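Local atomic coordinates of pectate lyase (Paenibacillus sp. 0602, PDB entry 5GT5), a protein that cleaves polygalacturonate within the chain by beta-elimination and probably also partly methylated pectins, likely with calcium as cofactor. Residues 229-234 with 310-315; 222-227 with 234-239; 31-36 with 40-45; 20-25 with 49-54. The protein carries 1 engineered substitution. All blocks are in the same frame, centred on the assembly; numbering follows the deposited sequence.

How the contacts relate
Contacts 1 and 2 lie in the same helical region, with centres about 6 Å apart. Contact 2 uses helix 233-241 through Ile236, contact 1 the loop leading into it. Contacts 3 and 4 lie in the N-terminal part, centres about 12 Å apart, around the paired strands 30-33 and 51-54. The two groups do not touch; contacts 1 and 4 are on opposite sides of the chain's centre. Contacts 1 to 3 are mostly buried and contact 4 only partly. Contacts 1 and 2 are apolar across their segments. Contact 3 adds a helical backbone hydrogen bond, and contact 4 brings two carboxylates near each other. A salt bridge between Lys32 and Glu24 ties contact 3 to contact 4.

Contact 1. Residues 229-234 with 310-315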
# COMPACT_ATOMS: atom_id res chain seq x y z
N VAL A 229 42.31 -22.05 -23.27
CA VAL A 229 41.32 -22.55 -22.33
C VAL A 229 40.84 -23.95 -22.67
O VAL A 229 40.81 -24.81 -21.80
CB VAL A 229 40.10 -21.58 -22.23
CG1 VAL A 229 39.06 -22.09 -21.24
CG2 VAL A 229 40.57 -20.20 -21.83
N GLY A 230 40.45 -24.20 -23.92
CA GLY A 230 40.12 -25.56 -24.34
C GLY A 230 38.69 -26.00 -24.11
O GLY A 230 38.41 -27.20 -24.08
N LEU A 231 37.78 -25.05 -23.93
CA LEU A 231 36.36 -25.42 -23.84
C LEU A 231 35.81 -25.78 -25.19
O LEU A 231 36.08 -25.11 -26.19
CB LEU A 231 35.55 -24.26 -23.28
CG LEU A 231 35.75 -24.06 -21.78
CD1 LEU A 231 35.35 -22.61 -21.38
CD2 LEU A 231 34.97 -25.07 -20.93
N SER A 232 35.00 -26.83 -25.23
CA SER A 232 34.29 -27.17 -26.46
C SER A 232 33.03 -26.31 -26.63
O SER A 232 32.54 -25.67 -25.70
CB SER A 232 33.91 -28.65 -26.45
OG SER A 232 32.90 -28.89 -25.48
N LYS A 233 32.48 -26.27 -27.83
CA LYS A 233 31.19 -25.61 -28.04
C LYS A 233 30.12 -26.19 -27.12
O LYS A 233 29.36 -25.45 -26.51
CB LYS A 233 30.79 -25.75 -29.51
CG LYS A 233 29.40 -25.34 -29.89
CD LYS A 233 29.15 -25.63 -31.38
CE LYS A 233 29.33 -27.11 -31.69
NZ LYS A 233 29.71 -27.39 -33.11
N GLU A 234 30.10 -27.51 -27.00
CA GLU A 234 29.18 -28.19 -26.12
C GLU A 234 29.39 -27.77 -24.67
O GLU A 234 28.41 -27.54 -23.96
CB GLU A 234 29.31 -29.71 -26.29
CG GLU A 234 28.89 -30.19 -27.70
CD GLU A 234 30.00 -30.08 -28.82
OE1 GLU A 234 31.20 -29.72 -28.56
OE2 GLU A 234 29.65 -30.40 -29.99
N ALA A 310 41.66 -20.71 -14.17
CA ALA A 310 42.73 -19.73 -14.04
C ALA A 310 43.02 -19.03 -15.36
O ALA A 310 43.22 -17.80 -15.40
CB ALA A 310 44.00 -20.39 -13.48
N ALA A 311 42.98 -19.78 -16.45
CA ALA A 311 43.19 -19.19 -17.76
C ALA A 311 42.05 -18.21 -18.15
O ALA A 311 42.31 -17.15 -18.72
CB ALA A 311 43.35 -20.27 -18.81
N ILE A 312 40.81 -18.54 -17.77
CA ILE A 312 39.68 -17.64 -18.05
C ILE A 312 39.82 -16.31 -17.28
O ILE A 312 39.76 -15.23 -17.88
CB ILE A 312 38.37 -18.35 -17.66
CG1 ILE A 312 38.13 -19.54 -18.61
CG2 ILE A 312 37.18 -17.38 -17.68
CD1 ILE A 312 36.97 -20.45 -18.16
N ALA A 313 40.11 -16.43 -15.99
CA ALA A 313 40.22 -15.26 -15.14
C ALA A 313 41.45 -14.43 -15.48
O ALA A 313 41.44 -13.21 -15.35
CB ALA A 313 40.21 -15.65 -13.69
N SER A 314 42.51 -15.08 -15.95
CA SER A 314 43.76 -14.34 -16.21
C SER A 314 43.59 -13.31 -17.33
O SER A 314 44.35 -12.34 -17.44
CB SER A 314 44.87 -15.31 -16.61
OG SER A 314 44.70 -15.73 -17.96
N LYS A 315 42.61 -13.54 -18.20
CA LYS A 315 42.35 -12.59 -19.27
C LYS A 315 41.24 -11.59 -18.93
O LYS A 315 40.82 -10.78 -19.78
CB LYS A 315 42.04 -13.32 -20.58
CG LYS A 315 43.26 -13.79 -21.31
CD LYS A 315 44.10 -12.63 -21.83
CE LYS A 315 45.28 -13.17 -22.65
NZ LYS A 315 45.76 -12.16 -23.62
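Val229 and Leu231 sit in the loop between helices 219-225 and 233-241 and pack against helix 306-314. These helices lie in connections between strands of the right-handed parallel beta-helix typical of polysaccharide lyase family 1. The contact lies away from the probable calcium and catalytic residues. Val229 does most of the touching, and both of its methyls are used. CG1 of Val229 lies 3.8 Å from CG1 of Ile312. CG2 of Val229 is 4.1 Å from CB of Ala311 and equally near CG1 of Ile312. With chi1 at -180°, CG1 of Val229 stands anti to its own nitrogen and faces Ile312, while CG2, beside that nitrogen, touches both helix residues. The valine lies roughly perpendicular to the isoleucine chain. The end of Ile312 reaches further along the loop. Its CD1 comes to 4.2 Å from CD1 of Leu231. Leu224 of helix 219-225 and Phe319 also touch Ile312, so its side chain is enclosed on more than the loop side. The carbonyl of Ala311 is used as well. Within its own helix, Ser314 OG donates to Ala311 O at 2.9 Å, tilted 32° from the carbonyl plane. Tyr223 OH of helix 219-225 is hydrogen-bonded to the same oxygen. No hydrogen bond runs between the two segments themselves. Across them the attraction is therefore dispersion and hydrophobic burial among methyl and methylene groups. Both segments are instead hydrogen-bonded to helix 219-225, Ala311 O through Tyr223 OH and Leu231 O through Arg225 NH1.

Contact 2. Residues 222-227 with 234-239; sequences NYLRSS and EDIIAI
The CD1 methyl of Ile236 points between Leu224 and Arg225 and meets both. The setting is a helix-loop-helix: helix 219-225 and helix 233-241 are joined by a short loop and meet here through a few side chains. Ile236 has an extended arm, with chi2 at 171°, and this carries CD1 out to the other helix. CD1 of Ile236 lies 3.8 Å from CB of Leu224, near the root of that side chain. It is also 3.7 Å from CD of Arg225, and the arginine and isoleucine chains pass at a slant. Arg225 is bent twice. The bend at chi2 (-78°) sets CD against the isoleucine methyl, and the one at chi3 turns the guanidinium end to polar partners. NE forms a salt bridge with Glu212 of helix 203-212, and NH1 is hydrogen-bonded to the carbonyl of Leu231. These two bonds probably limit rotation of the group. Glu234 OE1 stays 6.6 Å from NH2 of Arg225, so any attraction there is only long-range. Ile208 of helix 203-212 also touches Ile236. At the end of the first helix, Tyr223 O accepts two bonds from one residue: Ser226 N at 3.1 Å and Ser226 OG at 2.7 Å, the hydroxyl tilted 18° from the carbonyl plane.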
# COMPACT_ATOMS: atom_id res chain seq x y z
N ASN A 222 35.79 -16.74 -28.62
CA ASN A 222 36.97 -17.25 -29.32
C ASN A 222 38.08 -17.66 -28.34
O ASN A 222 38.66 -18.75 -28.45
CB ASN A 222 37.47 -16.19 -30.32
CG ASN A 222 38.52 -16.72 -31.27
OD1 ASN A 222 38.39 -17.80 -31.85
ND2 ASN A 222 39.59 -15.95 -31.43
N TYR A 223 38.32 -16.84 -27.33
CA TYR A 223 39.31 -17.17 -26.33
C TYR A 223 38.95 -18.45 -25.56
O TYR A 223 39.80 -19.30 -25.32
CB TYR A 223 39.46 -16.00 -25.36
CG TYR A 223 40.49 -16.24 -24.31
CD1 TYR A 223 41.84 -16.23 -24.62
CD2 TYR A 223 40.12 -16.51 -22.99
CE1 TYR A 223 42.80 -16.46 -23.64
CE2 TYR A 223 41.07 -16.75 -22.00
CZ TYR A 223 42.40 -16.75 -22.34
OH TYR A 223 43.34 -17.00 -21.34
N LEU A 224 37.69 -18.57 -25.15
CA LEU A 224 37.25 -19.76 -24.43
C LEU A 224 37.44 -21.04 -25.24
O LEU A 224 37.76 -22.09 -24.68
CB LEU A 224 35.79 -19.61 -24.01
CG LEU A 224 35.49 -18.46 -23.07
CD1 LEU A 224 33.96 -18.35 -22.94
CD2 LEU A 224 36.17 -18.71 -21.70
N ARG A 225 37.18 -20.96 -26.55
CA ARG A 225 37.36 -22.11 -27.45
C ARG A 225 38.82 -22.38 -27.82
O ARG A 225 39.15 -23.46 -28.30
CB ARG A 225 36.59 -21.86 -28.75
CG ARG A 225 35.06 -21.83 -28.59
CD ARG A 225 34.45 -23.23 -28.46
NE ARG A 225 34.54 -23.91 -29.78
CZ ARG A 225 35.41 -24.89 -30.04
NH1 ARG A 225 36.22 -25.38 -29.10
NH2 ARG A 225 35.46 -25.41 -31.27
N SER A 226 39.67 -21.38 -27.60
CA SER A 226 41.07 -21.45 -28.02
C SER A 226 41.89 -22.37 -27.13
O SER A 226 41.45 -22.82 -26.08
CB SER A 226 41.71 -20.06 -27.99
OG SER A 226 42.13 -19.72 -26.67
N SER A 227 43.11 -22.67 -27.59
CA SER A 227 44.01 -23.50 -26.82
C SER A 227 44.45 -22.89 -25.49
O SER A 227 45.06 -23.58 -24.68
CB SER A 227 45.26 -23.81 -27.66
OG SER A 227 45.99 -22.62 -27.93
N GLU A 234 30.10 -27.51 -27.00
CA GLU A 234 29.18 -28.19 -26.12
C GLU A 234 29.39 -27.77 -24.67
O GLU A 234 28.41 -27.54 -23.96
CB GLU A 234 29.31 -29.71 -26.29
CG GLU A 234 28.89 -30.19 -27.70
CD GLU A 234 30.00 -30.08 -28.82
OE1 GLU A 234 31.20 -29.72 -28.56
OE2 GLU A 234 29.65 -30.40 -29.99
N ASP A 235 30.64 -27.64 -24.23
CA ASP A 235 30.94 -27.19 -22.87
C ASP A 235 30.35 -25.82 -22.66
O ASP A 235 29.75 -25.55 -21.61
CB ASP A 235 32.45 -27.07 -22.66
CG ASP A 235 33.15 -28.41 -22.50
OD1 ASP A 235 32.53 -29.45 -22.15
OD2 ASP A 235 34.38 -28.40 -22.73
N ILE A 236 30.54 -24.93 -23.63
CA ILE A 236 30.06 -23.55 -23.46
C ILE A 236 28.53 -23.49 -23.44
O ILE A 236 27.95 -22.77 -22.63
CB ILE A 236 30.71 -22.61 -24.48
CG1 ILE A 236 32.24 -22.59 -24.25
CG2 ILE A 236 30.06 -21.20 -24.48
CD1 ILE A 236 32.98 -21.84 -25.35
N ILE A 237 27.87 -24.29 -24.26
CA ILE A 237 26.42 -24.36 -24.18
C ILE A 237 25.97 -24.86 -22.79
O ILE A 237 25.06 -24.29 -22.18
CB ILE A 237 25.90 -25.28 -25.28
CG1 ILE A 237 26.04 -24.58 -26.63
CG2 ILE A 237 24.46 -25.71 -25.03
CD1 ILE A 237 25.91 -25.57 -27.80
N ALA A 238 26.62 -25.90 -22.26
CA ALA A 238 26.22 -26.43 -20.96
C ALA A 238 26.44 -25.44 -19.83
O ALA A 238 25.59 -25.30 -18.94
CB ALA A 238 27.01 -27.73 -20.65
N ILE A 239 27.58 -24.74 -19.85
CA ILE A 239 27.91 -23.79 -18.79
C ILE A 239 27.00 -22.55 -18.89
O ILE A 239 26.60 -21.95 -17.88
CB ILE A 239 29.43 -23.43 -18.81
CG1 ILE A 239 30.27 -24.68 -18.49
CG2 ILE A 239 29.71 -22.24 -17.88
CD1 ILE A 239 31.67 -24.62 -19.05

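Contact 3. Residues 31-36 with 40-45; sequences KKVYNA and ALALKK
Lys31 starts its side chain over the small methyl of Ala42. CB of Lys31 is 4.0 Å from CB of Ala42, and CG of Lys31 follows at 4.1 Å from the same methyl. The chain then bends at chi2, -60°, and CD and CE run on away from the helix. Val49 touches the Lys31 side chain too. At the tip, NZ is hydrogen-bonded to the backbone oxygen of Thr27. Strand 30-33 is the first strand of the chain; it and helix 36-43 lie at the N-terminal end of the parallel beta-helix expected for family 1 polysaccharide lyases. Strand 30-33 pairs in parallel with strand 51-54, and helix 36-43 links the two. Val33, two residues along the strand, turns to the helix as Lys31 does. Its CG2 lies 4.3 Å from CB of Ala42. Val52 of strand 51-54 also touches both Val33 and Ala42. The first turn of the helix closes with Ala40 N donating to Ala36 O at 2.9 Å, with an N-H...O angle of 161°. The methyl of Ala40 comes to 3.5 Å from the same oxygen, Ala36 O. Just before that turn Asn35 is the N-cap, with OD1 accepting from the backbone N of Asp38.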
# COMPACT_ATOMS: atom_id res chain seq x y z
N LYS A 31 -9.65 -6.08 -21.65
CA LYS A 31 -9.09 -6.04 -22.99
C LYS A 31 -8.45 -7.35 -23.39
O LYS A 31 -7.55 -7.84 -22.70
CB LYS A 31 -8.06 -4.92 -23.14
CG LYS A 31 -8.58 -3.53 -22.83
CD LYS A 31 -9.73 -3.13 -23.76
CE LYS A 31 -10.08 -1.69 -23.49
NZ LYS A 31 -11.25 -1.30 -24.34
N LYS A 32 -8.91 -7.92 -24.49
CA LYS A 32 -8.31 -9.11 -25.07
C LYS A 32 -7.23 -8.69 -26.03
O LYS A 32 -7.44 -7.91 -26.96
CB LYS A 32 -9.40 -9.94 -25.79
CG LYS A 32 -10.36 -10.59 -24.79
CD LYS A 32 -11.42 -11.45 -25.47
CE LYS A 32 -12.34 -12.04 -24.44
NZ LYS A 32 -13.37 -12.92 -25.10
N VAL A 33 -6.03 -9.20 -25.77
CA VAL A 33 -4.85 -8.75 -26.48
C VAL A 33 -4.33 -9.84 -27.42
O VAL A 33 -3.93 -10.94 -26.97
CB VAL A 33 -3.77 -8.31 -25.46
CG1 VAL A 33 -2.41 -8.20 -26.11
CG2 VAL A 33 -4.18 -6.99 -24.80
N TYR A 34 -4.32 -9.53 -28.72
CA TYR A 34 -3.89 -10.49 -29.74
C TYR A 34 -2.56 -10.13 -30.35
O TYR A 34 -1.92 -10.98 -30.98
CB TYR A 34 -4.94 -10.57 -30.85
CG TYR A 34 -6.31 -11.00 -30.36
CD1 TYR A 34 -7.26 -10.06 -29.92
CD2 TYR A 34 -6.66 -12.34 -30.34
CE1 TYR A 34 -8.52 -10.48 -29.46
CE2 TYR A 34 -7.90 -12.75 -29.87
CZ TYR A 34 -8.82 -11.82 -29.44
OH TYR A 34 -10.06 -12.22 -28.98
N ASN A 35 -2.14 -8.89 -30.16
CA ASN A 35 -0.92 -8.39 -30.78
C ASN A 35 -0.37 -7.23 -29.98
O ASN A 35 -0.98 -6.83 -28.98
CB ASN A 35 -1.20 -8.03 -32.24
CG ASN A 35 -2.24 -6.94 -32.39
OD1 ASN A 35 -2.16 -5.90 -31.74
ND2 ASN A 35 -3.22 -7.19 -33.25
N ALA A 36 0.78 -6.72 -30.40
CA ALA A 36 1.48 -5.68 -29.65
C ALA A 36 0.69 -4.38 -29.58
O ALA A 36 0.74 -3.67 -28.58
CB ALA A 36 2.84 -5.42 -30.24
N ALA A 40 -0.29 -2.31 -26.29
CA ALA A 40 0.08 -0.92 -26.13
C ALA A 40 -1.12 -0.05 -25.77
O ALA A 40 -1.04 0.84 -24.91
CB ALA A 40 0.74 -0.40 -27.36
N LEU A 41 -2.25 -0.32 -26.42
CA LEU A 41 -3.45 0.44 -26.09
C LEU A 41 -3.97 0.13 -24.70
O LEU A 41 -4.36 1.05 -23.97
CB LEU A 41 -4.54 0.17 -27.13
CG LEU A 41 -4.26 0.75 -28.51
CD1 LEU A 41 -5.33 0.29 -29.52
CD2 LEU A 41 -4.19 2.27 -28.46
N ALA A 42 -3.93 -1.14 -24.30
CA ALA A 42 -4.45 -1.57 -23.01
C ALA A 42 -3.62 -1.05 -21.84
O ALA A 42 -4.18 -0.68 -20.80
CB ALA A 42 -4.50 -3.07 -22.96
N LEU A 43 -2.28 -1.03 -22.01
CA LEU A 43 -1.37 -0.70 -20.91
C LEU A 43 -0.88 0.74 -20.93
O LEU A 43 -0.01 1.11 -20.14
CB LEU A 43 -0.20 -1.69 -20.86
CG LEU A 43 -0.60 -3.10 -20.46
CD1 LEU A 43 0.68 -3.95 -20.47
CD2 LEU A 43 -1.31 -3.16 -19.08
N LYS A 44 -1.44 1.56 -21.81
CA LYS A 44 -1.12 3.01 -21.85
C LYS A 44 -1.49 3.63 -20.51
O LYS A 44 -2.54 3.31 -19.95
CB LYS A 44 -1.90 3.71 -22.98
CG LYS A 44 -1.46 5.15 -23.22
CD LYS A 44 -2.19 5.73 -24.43
CE LYS A 44 -1.78 7.18 -24.69
NZ LYS A 44 -0.36 7.28 -25.07
N LYS A 45 -0.62 4.49 -19.99
CA LYS A 45 -0.90 5.15 -18.71
C LYS A 45 -2.28 5.80 -18.73
O LYS A 45 -2.68 6.44 -19.71
CB LYS A 45 0.19 6.20 -18.42
CG LYS A 45 0.04 6.91 -17.09
CD LYS A 45 1.20 7.91 -16.92
CE LYS A 45 0.99 8.80 -15.70
NZ LYS A 45 1.99 9.91 -15.64

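Contact 4. Residues 20-25 with 49-54; sequences GVISES and VKVVEI
Ile22 packs onto Val51 where the N-terminal loop runs past strand 51-54 of the parallel beta-helix. This is the tight part of the contact. CB of Ile22 is 4.0 Å from CG2 of Val51. The two side chains lie alongside each other, pointing opposite ways. With chi1 at -64°, CG1 of Ile22 lies beside its backbone nitrogen and comes to 4.2 Å from CB of Lys50. Gly20 joins through its backbone, its O being 4.3 Å from CG2 of Val51. Leu442 near the C-terminus touches Val51 as well, so parts from both ends of the chain meet the strand here. The next residue, Val52, instead packs on helix 36-43.

The rest is more polar. The Lys50 side chain leads away from the loop, and its NZ is hydrogen-bonded to the carbonyls of Asn100 and Gly101. Toward the other end of the contact, Glu24 OE1 and Glu53 OE1 stand 4.6 Å apart. Glu53 is buried, its OE1 held by a salt bridge to Lys438 NZ and a hydrogen bond to Tyr30 OH. Glu24 is partly exposed, and its OE1 makes salt bridges to Lys438 NZ and Lys32 NZ. On the looser solvent side, the exposed Ser23 and Ser25 pair within the loop, OG to OG, at 2.9 Å. Lys438, with Lys32 on Glu24, probably offsets the repulsion between the two carboxylates. The loop thus meets the strand by apolar contact at Ile22 and by a lysine-bridged pair of acids at Glu24.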
# COMPACT_ATOMS: atom_id res chain seq x y z
N GLY A 20 -9.84 -7.10 -10.16
CA GLY A 20 -11.08 -7.63 -9.63
C GLY A 20 -11.69 -8.68 -10.51
O GLY A 20 -11.08 -9.21 -11.46
N VAL A 21 -12.92 -9.01 -10.19
CA VAL A 21 -13.70 -9.93 -11.00
C VAL A 21 -14.48 -9.09 -11.99
O VAL A 21 -15.37 -8.30 -11.63
CB VAL A 21 -14.66 -10.74 -10.12
CG1 VAL A 21 -15.80 -11.31 -10.95
CG2 VAL A 21 -13.88 -11.82 -9.39
N ILE A 22 -14.09 -9.21 -13.26
CA ILE A 22 -14.66 -8.42 -14.35
C ILE A 22 -15.03 -9.43 -15.42
O ILE A 22 -14.25 -10.34 -15.71
CB ILE A 22 -13.60 -7.45 -14.95
CG1 ILE A 22 -13.15 -6.41 -13.92
CG2 ILE A 22 -14.13 -6.73 -16.21
CD1 ILE A 22 -14.29 -5.58 -13.35
N SER A 23 -16.22 -9.28 -16.01
CA SER A 23 -16.63 -10.15 -17.10
C SER A 23 -15.88 -9.83 -18.38
O SER A 23 -15.59 -8.67 -18.67
CB SER A 23 -18.13 -10.03 -17.35
OG SER A 23 -18.49 -10.68 -18.55
N GLU A 24 -15.57 -10.87 -19.15
CA GLU A 24 -14.90 -10.68 -20.43
C GLU A 24 -15.75 -9.88 -21.42
O GLU A 24 -15.23 -9.39 -22.41
CB GLU A 24 -14.48 -12.03 -21.04
CG GLU A 24 -15.65 -12.97 -21.43
CD GLU A 24 -15.13 -14.27 -22.03
OE1 GLU A 24 -14.16 -14.20 -22.80
OE2 GLU A 24 -15.67 -15.37 -21.74
N SER A 25 -17.04 -9.72 -21.11
CA SER A 25 -17.96 -8.93 -21.93
C SER A 25 -17.92 -7.44 -21.58
O SER A 25 -18.54 -6.61 -22.26
CB SER A 25 -19.39 -9.47 -21.84
OG SER A 25 -19.97 -9.21 -20.57
N VAL A 49 -7.84 0.43 -17.80
CA VAL A 49 -8.11 -0.98 -18.03
C VAL A 49 -7.84 -1.76 -16.76
O VAL A 49 -6.85 -1.48 -16.07
CB VAL A 49 -7.26 -1.49 -19.20
CG1 VAL A 49 -7.27 -3.01 -19.29
CG2 VAL A 49 -7.77 -0.89 -20.48
N LYS A 50 -8.73 -2.69 -16.42
CA LYS A 50 -8.65 -3.50 -15.21
C LYS A 50 -8.12 -4.90 -15.45
O LYS A 50 -7.38 -5.41 -14.60
CB LYS A 50 -10.04 -3.59 -14.57
CG LYS A 50 -10.58 -2.25 -14.09
CD LYS A 50 -9.85 -1.93 -12.77
CE LYS A 50 -9.70 -0.48 -12.46
NZ LYS A 50 -8.91 -0.40 -11.16
N VAL A 51 -8.50 -5.53 -16.56
CA VAL A 51 -8.04 -6.88 -16.89
C VAL A 51 -7.52 -6.88 -18.29
O VAL A 51 -8.20 -6.40 -19.22
CB VAL A 51 -9.15 -7.93 -16.73
CG1 VAL A 51 -8.69 -9.29 -17.22
CG2 VAL A 51 -9.66 -7.98 -15.29
N VAL A 52 -6.31 -7.41 -18.46
CA VAL A 52 -5.72 -7.68 -19.76
C VAL A 52 -5.60 -9.20 -19.94
O VAL A 52 -4.87 -9.86 -19.17
CB VAL A 52 -4.33 -7.00 -19.90
CG1 VAL A 52 -3.68 -7.42 -21.23
CG2 VAL A 52 -4.45 -5.46 -19.80
N GLU A 53 -6.34 -9.77 -20.90
CA GLU A 53 -6.21 -11.18 -21.25
C GLU A 53 -5.35 -11.30 -22.49
O GLU A 53 -5.76 -10.90 -23.59
CB GLU A 53 -7.56 -11.86 -21.48
CG GLU A 53 -7.36 -13.39 -21.65
CD GLU A 53 -8.62 -14.16 -21.96
OE1 GLU A 53 -9.72 -13.61 -21.83
OE2 GLU A 53 -8.48 -15.35 -22.31
N ILE A 54 -4.15 -11.85 -22.32
CA ILE A 54 -3.26 -12.16 -23.43
C ILE A 54 -3.81 -13.43 -24.10
O ILE A 54 -4.01 -14.43 -23.43
CB ILE A 54 -1.84 -12.44 -22.90
CG1 ILE A 54 -1.37 -11.26 -22.04
CG2 ILE A 54 -0.86 -12.77 -24.04
CD1 ILE A 54 -1.27 -9.99 -22.80